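CELL division control protein 6 (PDB 1FNN) binds ADP and magnesium as a Cdc6/Cdc18-family AAA+ ATPase and is probably involved in regulating DNA replication. Local coordinates at residues 209-212 and 213-216. Numbering follows the deposited sequence.
Sequences GLAE and GSYS
A type II beta turn running from Ala211 to Ser214 reverses the chain between helices 195-209 and 217-227, and its two ends are joined at one carbonyl oxygen, Ala211 O. The backbone bond of the turn, Ser214 N to Ala211 O, is 3.0 Å long, with its donor lying above the carbonyl plane. The side chain of Ser214 adds a second bond: OG donates to Ala211 O at 2.6 Å, in the carbonyl plane and on a lone pair. A chi1 of 65° sets OG between the backbone N and carbonyl carbon of its own residue, which brings it back to Ala211 O, within hydrogen-bonding distance. Serine suits this buried place because a single short side chain carries the donor; an alanine here would probably cost Ala211 O its in-plane hydroxyl donor and open a small gap beside Leu210 CB, which lies 3.7 Å from Ser214 OG. Gly213 takes the third position of the turn, where phi is 81°; any CB there would clash with Glu212 O. Glu212, exposed at the second position, starts its side chain away from the turn.

The loop belongs to the lid region of this AAA+ protein, and Ser216 ends it as the N-cap of helix 217-227, its OG hydrogen-bonded to Ile219 N. Between turn and cap, the Tyr215 ring leans obliquely past the turn, with CE2 3.6 Å from Ala211 O and CD2 3.9 Å from Leu210 CB; a broad tyrosine side chain can touch both Leu210 and, in helix 195-209, Ala206 and Lys207. Leu210, just past that helix, is buried, and a branched apolar side chain suits its place among Leu247 and Ala251 of helix 240-256 and Ile3 and Phe10 from the N-terminal segment.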
loop_
_atom_site.group_PDB
_atom_site.type_symbol
_atom_site.label_atom_id
_atom_site.label_comp_id
_atom_site.label_asym_id
_atom_site.label_seq_id
_atom_site.Cartn_x
_atom_site.Cartn_y
_atom_site.Cartn_z
ATOM N N GLY A 209 5.596 11.809 -13.168
ATOM C CA GLY A 209 5.046 10.978 -14.228
ATOM C C GLY A 209 3.978 11.608 -15.101
ATOM O O GLY A 209 3.602 10.975 -16.127
ATOM N N LEU A 210 3.344 12.683 -14.671
ATOM C CA LEU A 210 2.222 13.242 -15.424
ATOM C C LEU A 210 2.549 14.603 -16.000
ATOM O O LEU A 210 3.388 15.285 -15.405
ATOM C CB LEU A 210 0.962 13.456 -14.498
ATOM C CG LEU A 210 0.525 12.139 -13.831
ATOM C CD1 LEU A 210 -0.690 12.356 -12.892
ATOM C CD2 LEU A 210 0.207 11.095 -14.882
ATOM N N ALA A 211 1.780 15.058 -17.012
ATOM C CA ALA A 211 2.114 16.436 -17.470
ATOM C C ALA A 211 1.776 17.518 -16.461
ATOM O O ALA A 211 0.779 17.515 -15.721
ATOM C CB ALA A 211 1.456 16.748 -18.799
ATOM N N GLU A 212 2.581 18.593 -16.487
ATOM C CA GLU A 212 2.350 19.754 -15.646
ATOM C C GLU A 212 0.999 20.383 -16.023
ATOM O O GLU A 212 0.550 20.289 -17.174
ATOM C CB GLU A 212 3.483 20.760 -15.810
ATOM C CG GLU A 212 3.802 21.567 -14.568
ATOM C CD GLU A 212 5.217 22.110 -14.538
ATOM O OE1 GLU A 212 5.909 22.055 -15.583
ATOM O OE2 GLU A 212 5.653 22.595 -13.468
ATOM N N GLY A 213 0.192 20.633 -14.989
ATOM C CA GLY A 213 -1.155 21.111 -15.110
ATOM C C GLY A 213 -2.233 20.099 -15.411
ATOM O O GLY A 213 -3.407 20.493 -15.505
ATOM N N SER A 214 -1.939 18.804 -15.506
ATOM C CA SER A 214 -2.943 17.821 -15.833
ATOM C C SER A 214 -3.665 17.277 -14.591
ATOM O O SER A 214 -4.474 16.363 -14.731
ATOM C CB SER A 214 -2.308 16.702 -16.676
ATOM O OG SER A 214 -1.342 15.994 -15.902
ATOM N N TYR A 215 -3.241 17.655 -13.401
ATOM C CA TYR A 215 -3.783 17.083 -12.183
ATOM C C TYR A 215 -3.869 18.229 -11.206
ATOM O O TYR A 215 -3.031 19.135 -11.229
ATOM C CB TYR A 215 -2.980 15.878 -11.612
ATOM C CG TYR A 215 -1.567 16.375 -11.370
ATOM C CD1 TYR A 215 -1.223 16.922 -10.150
ATOM C CD2 TYR A 215 -0.623 16.286 -12.402
ATOM C CE1 TYR A 215 0.051 17.384 -9.931
ATOM C CE2 TYR A 215 0.667 16.753 -12.171
ATOM C CZ TYR A 215 0.984 17.291 -10.954
ATOM O OH TYR A 215 2.252 17.754 -10.713
ATOM N N SER A 216 -4.863 18.233 -10.311
ATOM C CA SER A 216 -4.867 19.326 -9.323
ATOM C C SER A 216 -4.639 18.740 -7.949
ATOM O O SER A 216 -4.754 17.534 -7.760
ATOM C CB SER A 216 -6.238 20.038 -9.326
ATOM O OG SER A 216 -7.205 19.012 -9.026
#